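Local coordinates for protein integral membrane indolylacetylinositol arabinosyltransferase EmbB (Mycolicibacterium smegmatis MC2 155, PDB 7BVC) that probably polymerises arabinose into the arabinan of mycobacterial cell-wall arabinogalactan, acting as a membrane-embedded arabinosyltransferase, at residues A110-L115 with I126-V131; A274-I279 with V701-M706; G434-A439 with F565-F570; L885-R890 with G900-Y905. One frame throughout, in Å; residues are numbered along the deposited sequence.

Contact 1 of 4, residues A110-L115 with I126-V131; sequences ALNAML and IVRNVV
Leu115 and Ile126 exchange two backbone hydrogen bonds, Leu115 N to Ile126 O at 2.9 Å and Ile126 N to Leu115 O, also 2.9 Å. Further along, Arg128 N reaches Ala113 O and Asn129 N reaches Ala110 O, both weak, and they tie helix 109-112 and the residue after it, Ala113, to Arg128 and Asn129. Met114 CA and Arg128 CA add C-H...O contacts to Ile126 O and Leu111 O. The pairing belongs to the antiparallel hairpin of strands 114-118 and 122-127 in the concanavalin-like domain; beyond Val127, Arg128 and Asn129 both take left-handed backbone angles and turn the chain. Among the polar side chains, the Arg128 guanidinium lays one face over Asn112 O, 3.6 Å from CZ, while its NE bonds Arg186 O. Asn129 ND2 lies 3.5 Å from Leu111 CD1, and the two side chains pass at a slant. Apolar packing joins Met114 and Val127, which lie side by side pointing the same way: with CG anti to the backbone N (chi1 161°), Met114 sets CG 3.8 Å from Val127 CG2. Phe99 of strand 97-100 also touches Met114.

Contact 2 of 4, residues A274-I279 with V701-M706; sequences AIWYVI and VMMASM
The six-membered ring of Trp276 meets the side chains of Met703 and Met706 and the backbone O of Met702, all on helix 690-712. Met706 CG lies 3.4 Å from Trp276 CH2 and about as far from CZ3. Met703 SD approaches Trp276 CE3 at 3.8 Å in an oblique Met-aromatic contact, 5.1 Å from the ring centroid. Met702 O comes to the ring edge near its plane, 3.9 Å from Trp276 CZ3. Beside this, the methyl CE of Met703 touches Ile275 CD1 at 3.6 Å, the two side chains crossing at about a right angle; the methyl CE of Met706 meets Ile279 O. The chains of Met703 and Met706 fold at chi2 and chi3. Trp276 holds CG anti to its N (chi1 -179°), which carries the indole across to the other helix. The two helix segments run roughly the same way, 37° apart, with axes 11.2 Å from each other, a gap bridged by long side chains. Outside them, Asn386 bonds Trp276 O and Met382 O accepts a weak bond from the indole NE1; Met382 also touches Met703. Both helices are predicted to span the membrane; their junction here is made largely of sulfur, aromatic and methyl surfaces, consistent with that setting.

Contact 3 of 4, residues G434-A439 with F565-F570; sequences GLIAVA and FATMFF
Phe570 N bonds Ala566 O at 2.8 Å, a regular helical bond between two residues that both face 434-439. No polar bond joins the two segments; side-chain packing and a carbonyl over a ring do so instead. Leu435 O stands above one face of the Phe570 ring, displaced toward the rim and 3.9 Å from CD2. Phe569 CD2 covers the opposite face over its centre, so the ring is sandwiched between its own neighbour and the other segment. Val438 CG2 adds a slanting contact to the same ring, 3.8 Å from Phe570 CE2, and the two side chains cross at about a right angle. One turn back in helix 554-570, Ala566 CB meets Ala439 CB at 3.6 Å; these small residues allow the backbones to come close, with the CA atoms of Ala439 and Ala566 5.6 Å apart. Beside them Ile436 CG2 rests on Thr567 CG2 at 3.7 Å. Thr567 sends this methyl anti to its own N (chi1 -59° for OG1), toward Ile436, while OG1 turns back along the helix to bond Ile563 O. Both segments lie in predicted transmembrane spans. Residues 434-438, irregular, belong to the link between helix 415-428 and helix 439-443, and Ile436 also packs on Ile394 and Ala398 of helix 391-411. On helix 554-570, Phe565 and Phe569 line a bound cardiolipin, and Phe565 reaches Leu536 and Leu540 of helix 527-545.

Contact 4 of 4, residues L885-R890 with G900-Y905; sequences LEYATR and GRVTPY
Val902 N donates to Leu885 O at 3.0 Å, and Leu885 N returns a weak, bent bond to Val902 O. Arg901 CA makes a C-H...O contact to the same Leu885 O. Glu886 and Arg901 form a salt bridge through OE2 and NH2, but the modelled atoms stand too close for its geometry to be trusted. The other carboxylate oxygen, OE1, bridges Arg931 on the adjacent strand 929-936, so the carboxylate may be shared between two arginines, the Arg931 bridge being the sounder. The single antiparallel bridge of Leu885 with Val902 carries the pairing of strands 882-889 and 897-898 past the end of the latter, at one margin of a four-stranded antiparallel sheet in the EmbC C-terminal domain. Around it, Tyr887 is central to the packing. With its CG between the backbone N and the carbonyl carbon (chi1 51°), it lays its ring alongside the other segment. Gly900 CA sits over one face in a CH-pi contact, 3.4 Å from CZ of Tyr887. Val902 CG2 approaches the edge of the same ring near its plane, 3.7 Å from CE2. Leu885 CB faces Val902 CB at 4.4 Å, and Tyr918 of strand 914-918 touches Val902 as well.

Overall arrangement
From the N terminus, contact 1 closes first, across the hairpin of the concanavalin-like domain. The chain then passes into the main membrane region, where contact 2 opens at 274-279 and stays open for 421 residues until helix 690-712 arrives. Contact 3 is nested within that long loop: its own 125-residue loop brings 434-439 to helix 554-570, its centre about 30 Å from that of contact 2. Contact 4 follows in series, pairing two nearby parts of the C-terminal domain, its nearest atoms about 20 Å from contact 2. No two contacts cross. Contacts 1 and 4 are local beta pairings, whereas contacts 2 and 3 join distant membrane segments.

Contact 1 of 4, residues A110-L115 with I126-V131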
loop_
_atom_site.group_PDB
_atom_site.type_symbol
_atom_site.label_atom_id
_atom_site.label_comp_id
_atom_site.label_asym_id
_atom_site.label_seq_id
_atom_site.Cartn_x
_atom_site.Cartn_y
_atom_site.Cartn_z
ATOM N N ALA B 110 24.192 1.475 -27.017
ATOM C CA ALA B 110 25.226 2.403 -26.581
ATOM C C ALA B 110 25.181 2.632 -25.079
ATOM O O ALA B 110 26.219 2.902 -24.465
ATOM C CB ALA B 110 25.085 3.735 -27.321
ATOM N N LEU B 111 23.997 2.527 -24.474
ATOM C CA LEU B 111 23.873 2.746 -23.039
ATOM C C LEU B 111 24.387 1.557 -22.239
ATOM O O LEU B 111 24.889 1.734 -21.123
ATOM C CB LEU B 111 22.415 3.040 -22.686
ATOM C CG LEU B 111 21.975 2.937 -21.225
ATOM C CD1 LEU B 111 22.647 4.005 -20.379
ATOM C CD2 LEU B 111 20.462 3.037 -21.114
ATOM N N ASN B 112 24.287 0.346 -22.788
ATOM C CA ASN B 112 24.658 -0.856 -22.053
ATOM C C ASN B 112 25.972 -1.481 -22.491
ATOM O O ASN B 112 26.629 -2.125 -21.673
ATOM C CB ASN B 112 23.554 -1.912 -22.172
ATOM C CG ASN B 112 22.345 -1.587 -21.327
ATOM O OD1 ASN B 112 22.364 -1.751 -20.108
ATOM N ND2 ASN B 112 21.282 -1.122 -21.969
ATOM N N ALA B 113 26.379 -1.312 -23.742
ATOM C CA ALA B 113 27.525 -2.026 -24.279
ATOM C C ALA B 113 28.649 -1.061 -24.650
ATOM O O ALA B 113 28.567 0.149 -24.418
ATOM C CB ALA B 113 27.090 -2.868 -25.475
ATOM N N MET B 114 29.711 -1.612 -25.233
ATOM C CA MET B 114 30.869 -0.850 -25.676
ATOM C C MET B 114 30.927 -0.852 -27.197
ATOM O O MET B 114 30.872 -1.916 -27.822
ATOM C CB MET B 114 32.162 -1.432 -25.104
ATOM C CG MET B 114 33.411 -1.015 -25.861
ATOM S SD MET B 114 34.768 -2.188 -25.695
ATOM C CE MET B 114 35.439 -1.708 -24.107
ATOM N N LEU B 115 31.042 0.334 -27.786
ATOM C CA LEU B 115 31.086 0.500 -29.231
ATOM C C LEU B 115 32.357 1.233 -29.631
ATOM O O LEU B 115 32.811 2.140 -28.927
ATOM C CB LEU B 115 29.861 1.266 -29.734
ATOM C CG LEU B 115 28.499 0.699 -29.336
ATOM C CD1 LEU B 115 27.413 1.739 -29.530
ATOM C CD2 LEU B 115 28.186 -0.556 -30.129
ATOM N N ILE B 126 32.870 4.475 -27.187
ATOM C CA ILE B 126 31.792 4.789 -26.255
ATOM C C ILE B 126 31.554 3.583 -25.361
ATOM O O ILE B 126 31.370 2.462 -25.851
ATOM C CB ILE B 126 30.506 5.183 -27.002
ATOM C CG1 ILE B 126 30.810 6.235 -28.069
ATOM C CG2 ILE B 126 29.456 5.688 -26.027
ATOM C CD1 ILE B 126 30.944 7.639 -27.524
ATOM N N VAL B 127 31.558 3.807 -24.050
ATOM C CA VAL B 127 31.300 2.747 -23.082
ATOM C C VAL B 127 30.250 3.226 -22.090
ATOM O O VAL B 127 30.541 4.051 -21.216
ATOM C CB VAL B 127 32.588 2.321 -22.354
ATOM C CG1 VAL B 127 32.271 1.294 -21.287
ATOM C CG2 VAL B 127 33.601 1.769 -23.339
ATOM N N ARG B 128 29.024 2.720 -22.226
ATOM C CA ARG B 128 27.911 3.073 -21.344
ATOM C C ARG B 128 27.643 4.577 -21.366
ATOM O O ARG B 128 27.569 5.235 -20.326
ATOM C CB ARG B 128 28.161 2.581 -19.916
ATOM C CG ARG B 128 28.409 1.089 -19.809
ATOM C CD ARG B 128 28.343 0.626 -18.368
ATOM N NE ARG B 128 28.244 -0.826 -18.267
ATOM C CZ ARG B 128 27.103 -1.486 -18.115
ATOM N NH1 ARG B 128 25.957 -0.826 -18.043
ATOM N NH2 ARG B 128 27.106 -2.808 -18.032
ATOM N N ASN B 129 27.495 5.119 -22.576
ATOM C CA ASN B 129 27.193 6.536 -22.792
ATOM C C ASN B 129 28.251 7.445 -22.179
ATOM O O ASN B 129 27.948 8.544 -21.708
ATOM C CB ASN B 129 25.804 6.897 -22.254
ATOM C CG ASN B 129 24.705 6.608 -23.252
ATOM O OD1 ASN B 129 24.945 6.548 -24.457
ATOM N ND2 ASN B 129 23.490 6.427 -22.754
ATOM N N VAL B 130 29.502 6.996 -22.180
ATOM C CA VAL B 130 30.628 7.765 -21.659
ATOM C C VAL B 130 31.673 7.791 -22.766
ATOM O O VAL B 130 32.323 6.776 -23.038
ATOM C CB VAL B 130 31.197 7.172 -20.366
ATOM C CG1 VAL B 130 32.547 7.786 -20.046
ATOM C CG2 VAL B 130 30.228 7.392 -19.217
ATOM N N VAL B 131 31.824 8.940 -23.420
ATOM C CA VAL B 131 32.769 9.055 -24.525
ATOM C C VAL B 131 34.190 8.947 -23.984
ATOM O O VAL B 131 34.610 9.732 -23.127
ATOM C CB VAL B 131 32.551 10.358 -25.304
ATOM C CG1 VAL B 131 32.513 11.558 -24.367
ATOM C CG2 VAL B 131 33.638 10.532 -26.350
#

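Contact 2 of 4, residues A274-I279 with V701-M706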
loop_
_atom_site.group_PDB
_atom_site.type_symbol
_atom_site.label_atom_id
_atom_site.label_comp_id
_atom_site.label_asym_id
_atom_site.label_seq_id
_atom_site.Cartn_x
_atom_site.Cartn_y
_atom_site.Cartn_z
ATOM N N ALA B 274 -6.762 -35.986 -0.386
ATOM C CA ALA B 274 -6.354 -36.766 -1.547
ATOM C C ALA B 274 -7.107 -36.392 -2.816
ATOM O O ALA B 274 -6.686 -36.799 -3.903
ATOM C CB ALA B 274 -6.532 -38.257 -1.266
ATOM N N ILE B 275 -8.203 -35.644 -2.714
ATOM C CA ILE B 275 -8.899 -35.147 -3.893
ATOM C C ILE B 275 -8.668 -33.659 -4.119
ATOM O O ILE B 275 -8.773 -33.202 -5.270
ATOM C CB ILE B 275 -10.410 -35.456 -3.831
ATOM C CG1 ILE B 275 -11.136 -34.493 -2.898
ATOM C CG2 ILE B 275 -10.641 -36.890 -3.385
ATOM C CD1 ILE B 275 -12.613 -34.775 -2.793
ATOM N N TRP B 276 -8.354 -32.891 -3.074
ATOM C CA TRP B 276 -7.818 -31.552 -3.273
ATOM C C TRP B 276 -6.427 -31.593 -3.882
ATOM O O TRP B 276 -6.007 -30.618 -4.511
ATOM C CB TRP B 276 -7.785 -30.800 -1.944
ATOM C CG TRP B 276 -7.279 -29.403 -2.060
ATOM C CD1 TRP B 276 -6.008 -28.971 -1.825
ATOM C CD2 TRP B 276 -8.034 -28.246 -2.434
ATOM N NE1 TRP B 276 -5.923 -27.617 -2.032
ATOM C CE2 TRP B 276 -7.154 -27.149 -2.407
ATOM C CE3 TRP B 276 -9.367 -28.034 -2.788
ATOM C CZ2 TRP B 276 -7.565 -25.859 -2.719
ATOM C CZ3 TRP B 276 -9.771 -26.756 -3.097
ATOM C CH2 TRP B 276 -8.875 -25.683 -3.061
ATOM N N TYR B 277 -5.702 -32.699 -3.706
ATOM C CA TYR B 277 -4.419 -32.858 -4.378
ATOM C C TYR B 277 -4.588 -32.964 -5.888
ATOM O O TYR B 277 -3.658 -32.645 -6.638
ATOM C CB TYR B 277 -3.702 -34.090 -3.830
ATOM C CG TYR B 277 -2.395 -34.408 -4.512
ATOM C CD1 TYR B 277 -1.260 -33.651 -4.267
ATOM C CD2 TYR B 277 -2.295 -35.471 -5.395
ATOM C CE1 TYR B 277 -0.068 -33.939 -4.888
ATOM C CE2 TYR B 277 -1.103 -35.767 -6.020
ATOM C CZ TYR B 277 0.006 -34.997 -5.762
ATOM O OH TYR B 277 1.195 -35.290 -6.383
ATOM N N VAL B 278 -5.756 -33.393 -6.350
ATOM C CA VAL B 278 -6.019 -33.583 -7.772
ATOM C C VAL B 278 -6.747 -32.390 -8.377
ATOM O O VAL B 278 -6.315 -31.843 -9.392
ATOM C CB VAL B 278 -6.809 -34.891 -7.998
ATOM C CG1 VAL B 278 -7.040 -35.116 -9.479
ATOM C CG2 VAL B 278 -6.069 -36.064 -7.388
ATOM N N ILE B 279 -7.858 -31.965 -7.769
ATOM C CA ILE B 279 -8.681 -30.904 -8.339
ATOM C C ILE B 279 -8.406 -29.543 -7.719
ATOM O O ILE B 279 -8.976 -28.543 -8.173
ATOM C CB ILE B 279 -10.182 -31.234 -8.212
ATOM C CG1 ILE B 279 -10.668 -30.945 -6.792
ATOM C CG2 ILE B 279 -10.445 -32.681 -8.587
ATOM C CD1 ILE B 279 -12.155 -31.100 -6.614
ATOM N N VAL B 701 -16.988 -24.448 1.385
ATOM C CA VAL B 701 -16.969 -23.364 0.407
ATOM C C VAL B 701 -15.804 -23.536 -0.560
ATOM O O VAL B 701 -15.970 -23.420 -1.779
ATOM C CB VAL B 701 -16.923 -22.000 1.119
ATOM C CG1 VAL B 701 -16.395 -20.927 0.186
ATOM C CG2 VAL B 701 -18.304 -21.628 1.626
ATOM N N MET B 702 -14.610 -23.829 -0.035
ATOM C CA MET B 702 -13.449 -24.023 -0.904
ATOM C C MET B 702 -13.638 -25.217 -1.833
ATOM O O MET B 702 -13.363 -25.131 -3.040
ATOM C CB MET B 702 -12.185 -24.208 -0.066
ATOM C CG MET B 702 -11.790 -23.006 0.765
ATOM S SD MET B 702 -10.218 -23.265 1.608
ATOM C CE MET B 702 -10.533 -22.456 3.171
ATOM N N MET B 703 -14.096 -26.347 -1.284
ATOM C CA MET B 703 -14.267 -27.544 -2.100
ATOM C C MET B 703 -15.280 -27.317 -3.215
ATOM O O MET B 703 -15.039 -27.704 -4.364
ATOM C CB MET B 703 -14.685 -28.723 -1.224
ATOM C CG MET B 703 -13.608 -29.191 -0.264
ATOM S SD MET B 703 -12.229 -29.976 -1.115
ATOM C CE MET B 703 -13.070 -31.304 -1.962
ATOM N N ALA B 704 -16.411 -26.679 -2.905
ATOM C CA ALA B 704 -17.405 -26.410 -3.936
ATOM C C ALA B 704 -16.900 -25.395 -4.951
ATOM O O ALA B 704 -17.175 -25.532 -6.150
ATOM C CB ALA B 704 -18.705 -25.922 -3.300
ATOM N N SER B 705 -16.162 -24.379 -4.499
ATOM C CA SER B 705 -15.617 -23.390 -5.420
ATOM C C SER B 705 -14.691 -24.037 -6.438
ATOM O O SER B 705 -14.729 -23.696 -7.626
ATOM C CB SER B 705 -14.881 -22.302 -4.641
ATOM O OG SER B 705 -14.304 -21.353 -5.516
ATOM N N MET B 706 -13.852 -24.972 -5.998
ATOM C CA MET B 706 -12.939 -25.618 -6.936
ATOM C C MET B 706 -13.563 -26.788 -7.684
ATOM O O MET B 706 -13.001 -27.221 -8.695
ATOM C CB MET B 706 -11.672 -26.086 -6.221
ATOM C CG MET B 706 -10.721 -24.956 -5.879
ATOM S SD MET B 706 -10.417 -23.847 -7.265
ATOM C CE MET B 706 -9.543 -24.934 -8.380
#

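Contact 3 of 4, residues G434-A439 with F565-F570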
loop_
_atom_site.group_PDB
_atom_site.type_symbol
_atom_site.label_atom_id
_atom_site.label_comp_id
_atom_site.label_asym_id
_atom_site.label_seq_id
_atom_site.Cartn_x
_atom_site.Cartn_y
_atom_site.Cartn_z
ATOM N N GLY B 434 12.305 -20.431 8.096
ATOM C CA GLY B 434 12.377 -21.609 8.931
ATOM C C GLY B 434 12.744 -21.350 10.372
ATOM O O GLY B 434 12.942 -22.300 11.132
ATOM N N LEU B 435 12.844 -20.082 10.774
ATOM C CA LEU B 435 13.162 -19.751 12.158
ATOM C C LEU B 435 12.036 -20.113 13.117
ATOM O O LEU B 435 12.213 -19.995 14.333
ATOM C CB LEU B 435 13.482 -18.262 12.277
ATOM C CG LEU B 435 14.952 -17.856 12.174
ATOM C CD1 LEU B 435 15.071 -16.355 11.991
ATOM C CD2 LEU B 435 15.714 -18.309 13.404
ATOM N N ILE B 436 10.887 -20.541 12.604
ATOM C CA ILE B 436 9.736 -20.865 13.439
ATOM C C ILE B 436 9.964 -22.191 14.151
ATOM O O ILE B 436 9.144 -22.615 14.974
ATOM C CB ILE B 436 8.444 -20.910 12.604
ATOM C CG1 ILE B 436 8.372 -22.217 11.815
ATOM C CG2 ILE B 436 8.379 -19.715 11.671
ATOM C CD1 ILE B 436 6.971 -22.603 11.408
ATOM N N ALA B 437 11.074 -22.858 13.840
ATOM C CA ALA B 437 11.375 -24.151 14.437
ATOM C C ALA B 437 12.184 -24.048 15.717
ATOM O O ALA B 437 12.089 -24.941 16.565
ATOM C CB ALA B 437 12.126 -25.028 13.439
ATOM N N VAL B 438 12.983 -22.990 15.879
ATOM C CA VAL B 438 13.681 -22.777 17.145
ATOM C C VAL B 438 12.746 -22.280 18.233
ATOM O O VAL B 438 13.120 -22.281 19.411
ATOM C CB VAL B 438 14.853 -21.794 16.980
ATOM C CG1 VAL B 438 15.820 -22.297 15.922
ATOM C CG2 VAL B 438 14.344 -20.411 16.630
ATOM N N ALA B 439 11.535 -21.850 17.870
ATOM C CA ALA B 439 10.535 -21.539 18.882
ATOM C C ALA B 439 10.186 -22.779 19.693
ATOM O O ALA B 439 9.970 -22.696 20.908
ATOM C CB ALA B 439 9.286 -20.958 18.224
ATOM N N PHE B 565 3.198 -17.718 19.872
ATOM C CA PHE B 565 3.608 -16.327 20.036
ATOM C C PHE B 565 5.049 -16.115 19.589
ATOM O O PHE B 565 5.369 -15.092 18.970
ATOM C CB PHE B 565 3.416 -15.894 21.488
ATOM C CG PHE B 565 2.039 -15.378 21.784
ATOM C CD1 PHE B 565 1.659 -14.113 21.375
ATOM C CD2 PHE B 565 1.122 -16.164 22.457
ATOM C CE1 PHE B 565 0.392 -13.638 21.642
ATOM C CE2 PHE B 565 -0.148 -15.694 22.727
ATOM C CZ PHE B 565 -0.512 -14.429 22.319
ATOM N N ALA B 566 5.934 -17.071 19.876
ATOM C CA ALA B 566 7.307 -16.962 19.405
ATOM C C ALA B 566 7.383 -17.035 17.887
ATOM O O ALA B 566 8.258 -16.412 17.284
ATOM C CB ALA B 566 8.168 -18.052 20.038
ATOM N N THR B 567 6.472 -17.774 17.254
ATOM C CA THR B 567 6.420 -17.798 15.796
ATOM C C THR B 567 5.976 -16.450 15.246
ATOM O O THR B 567 6.560 -15.933 14.285
ATOM C CB THR B 567 5.478 -18.906 15.323
ATOM O OG1 THR B 567 5.938 -20.169 15.820
ATOM C CG2 THR B 567 5.427 -18.950 13.806
ATOM N N MET B 568 4.928 -15.869 15.835
ATOM C CA MET B 568 4.495 -14.542 15.407
ATOM C C MET B 568 5.586 -13.500 15.622
ATOM O O MET B 568 5.656 -12.512 14.884
ATOM C CB MET B 568 3.221 -14.133 16.143
ATOM C CG MET B 568 1.943 -14.545 15.440
ATOM S SD MET B 568 0.487 -14.301 16.472
ATOM C CE MET B 568 0.867 -12.716 17.209
ATOM N N PHE B 569 6.440 -13.698 16.627
ATOM C CA PHE B 569 7.552 -12.779 16.859
ATOM C C PHE B 569 8.671 -12.991 15.841
ATOM O O PHE B 569 9.183 -12.029 15.260
ATOM C CB PHE B 569 8.075 -12.947 18.287
ATOM C CG PHE B 569 9.416 -12.314 18.528
ATOM C CD1 PHE B 569 9.521 -10.957 18.783
ATOM C CD2 PHE B 569 10.571 -13.081 18.524
ATOM C CE1 PHE B 569 10.752 -10.374 19.011
ATOM C CE2 PHE B 569 11.804 -12.503 18.751
ATOM C CZ PHE B 569 11.895 -11.149 18.997
ATOM N N PHE B 570 9.062 -14.247 15.616
ATOM C CA PHE B 570 10.107 -14.589 14.661
ATOM C C PHE B 570 9.702 -14.336 13.217
ATOM O O PHE B 570 10.568 -14.368 12.339
ATOM C CB PHE B 570 10.504 -16.059 14.814
ATOM C CG PHE B 570 11.581 -16.297 15.832
ATOM C CD1 PHE B 570 12.816 -15.687 15.708
ATOM C CD2 PHE B 570 11.362 -17.140 16.907
ATOM C CE1 PHE B 570 13.809 -15.908 16.640
ATOM C CE2 PHE B 570 12.350 -17.365 17.842
ATOM C CZ PHE B 570 13.576 -16.749 17.707
#

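Contact 4 of 4, residues L885-R890 with G900-Y905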
loop_
_atom_site.group_PDB
_atom_site.type_symbol
_atom_site.label_atom_id
_atom_site.label_comp_id
_atom_site.label_asym_id
_atom_site.label_seq_id
_atom_site.Cartn_x
_atom_site.Cartn_y
_atom_site.Cartn_z
ATOM N N LEU B 885 -21.811 -7.021 -35.594
ATOM C CA LEU B 885 -21.655 -7.879 -36.765
ATOM C C LEU B 885 -23.036 -8.331 -37.214
ATOM O O LEU B 885 -23.690 -9.107 -36.513
ATOM C CB LEU B 885 -20.774 -9.079 -36.441
ATOM C CG LEU B 885 -20.147 -9.771 -37.644
ATOM C CD1 LEU B 885 -18.878 -9.047 -38.037
ATOM C CD2 LEU B 885 -19.874 -11.235 -37.351
ATOM N N GLU B 886 -23.472 -7.858 -38.376
ATOM C CA GLU B 886 -24.752 -8.270 -38.932
ATOM C C GLU B 886 -24.553 -9.421 -39.906
ATOM O O GLU B 886 -23.617 -9.414 -40.710
ATOM C CB GLU B 886 -25.434 -7.098 -39.638
ATOM C CG GLU B 886 -26.276 -6.233 -38.724
ATOM C CD GLU B 886 -27.493 -5.669 -39.423
ATOM O OE1 GLU B 886 -27.610 -5.852 -40.652
ATOM O OE2 GLU B 886 -28.335 -5.047 -38.745
ATOM N N TYR B 887 -25.434 -10.414 -39.828
ATOM C CA TYR B 887 -25.400 -11.559 -40.725
ATOM C C TYR B 887 -26.704 -11.640 -41.501
ATOM O O TYR B 887 -27.783 -11.396 -40.953
ATOM C CB TYR B 887 -25.148 -12.864 -39.964
ATOM C CG TYR B 887 -26.052 -13.105 -38.778
ATOM C CD1 TYR B 887 -27.287 -13.718 -38.931
ATOM C CD2 TYR B 887 -25.659 -12.738 -37.498
ATOM C CE1 TYR B 887 -28.107 -13.950 -37.849
ATOM C CE2 TYR B 887 -26.475 -12.965 -36.409
ATOM C CZ TYR B 887 -27.698 -13.570 -36.590
ATOM O OH TYR B 887 -28.515 -13.798 -35.507
ATOM N N ALA B 888 -26.596 -11.982 -42.779
ATOM C CA ALA B 888 -27.719 -11.975 -43.703
ATOM C C ALA B 888 -28.125 -13.399 -44.062
ATOM O O ALA B 888 -27.476 -14.375 -43.680
ATOM C CB ALA B 888 -27.370 -11.175 -44.961
ATOM N N THR B 889 -29.227 -13.508 -44.807
ATOM C CA THR B 889 -29.727 -14.784 -45.303
ATOM C C THR B 889 -30.059 -14.634 -46.782
ATOM O O THR B 889 -29.965 -13.544 -47.354
ATOM C CB THR B 889 -30.962 -15.260 -44.524
ATOM O OG1 THR B 889 -32.124 -14.576 -45.009
ATOM C CG2 THR B 889 -30.809 -14.994 -43.033
ATOM N N ARG B 890 -30.449 -15.742 -47.406
ATOM C CA ARG B 890 -30.839 -15.752 -48.808
ATOM C C ARG B 890 -32.346 -15.549 -48.944
ATOM O O ARG B 890 -33.046 -15.208 -47.986
ATOM C CB ARG B 890 -30.420 -17.055 -49.483
ATOM C CG ARG B 890 -28.973 -17.129 -49.911
ATOM C CD ARG B 890 -28.670 -18.501 -50.475
ATOM N NE ARG B 890 -28.691 -19.527 -49.438
ATOM C CZ ARG B 890 -28.682 -20.833 -49.681
ATOM N NH1 ARG B 890 -28.658 -21.274 -50.931
ATOM N NH2 ARG B 890 -28.700 -21.698 -48.677
ATOM N N GLY B 900 -30.158 -10.052 -37.882
ATOM C CA GLY B 900 -29.301 -10.539 -36.820
ATOM C C GLY B 900 -28.201 -9.554 -36.477
ATOM O O GLY B 900 -27.932 -8.594 -37.195
ATOM N N ARG B 901 -27.556 -9.830 -35.345
ATOM C CA ARG B 901 -26.489 -8.986 -34.824
ATOM C C ARG B 901 -25.777 -9.733 -33.705
ATOM O O ARG B 901 -26.426 -10.391 -32.889
ATOM C CB ARG B 901 -27.040 -7.652 -34.307
ATOM C CG ARG B 901 -25.975 -6.670 -33.863
ATOM C CD ARG B 901 -26.551 -5.276 -33.683
ATOM N NE ARG B 901 -26.781 -4.608 -34.960
ATOM C CZ ARG B 901 -27.967 -4.519 -35.553
ATOM N NH1 ARG B 901 -29.036 -5.056 -34.981
ATOM N NH2 ARG B 901 -28.083 -3.891 -36.713
ATOM N N VAL B 902 -24.451 -9.629 -33.676
ATOM C CA VAL B 902 -23.622 -10.291 -32.676
ATOM C C VAL B 902 -22.771 -9.243 -31.972
ATOM O O VAL B 902 -22.261 -8.316 -32.609
ATOM C CB VAL B 902 -22.728 -11.382 -33.303
ATOM C CG1 VAL B 902 -22.061 -12.210 -32.219
ATOM C CG2 VAL B 902 -23.537 -12.270 -34.234
ATOM N N THR B 903 -22.619 -9.395 -30.640
ATOM C CA THR B 903 -21.814 -8.515 -29.809
ATOM C C THR B 903 -20.449 -9.137 -29.531
ATOM O O THR B 903 -20.332 -10.358 -29.389
ATOM C CB THR B 903 -22.520 -8.227 -28.482
ATOM O OG1 THR B 903 -22.390 -9.360 -27.615
ATOM C CG2 THR B 903 -23.994 -7.933 -28.715
ATOM N N PRO B 904 -19.397 -8.329 -29.436
ATOM C CA PRO B 904 -18.037 -8.872 -29.418
ATOM C C PRO B 904 -17.607 -9.363 -28.043
ATOM O O PRO B 904 -18.272 -9.156 -27.027
ATOM C CB PRO B 904 -17.192 -7.675 -29.857
ATOM C CG PRO B 904 -17.931 -6.511 -29.320
ATOM C CD PRO B 904 -19.393 -6.855 -29.459
ATOM N N TYR B 905 -16.453 -10.022 -28.039
ATOM C CA TYR B 905 -15.792 -10.506 -26.832
ATOM C C TYR B 905 -14.504 -9.708 -26.658
ATOM O O TYR B 905 -13.458 -10.076 -27.201
ATOM C CB TYR B 905 -15.499 -12.001 -26.931
ATOM C CG TYR B 905 -16.618 -12.898 -26.466
ATOM C CD1 TYR B 905 -17.002 -12.931 -25.134
ATOM C CD2 TYR B 905 -17.279 -13.730 -27.358
ATOM C CE1 TYR B 905 -18.020 -13.759 -24.708
ATOM C CE2 TYR B 905 -18.297 -14.558 -26.941
ATOM C CZ TYR B 905 -18.665 -14.569 -25.618
ATOM O OH TYR B 905 -19.682 -15.396 -25.207
#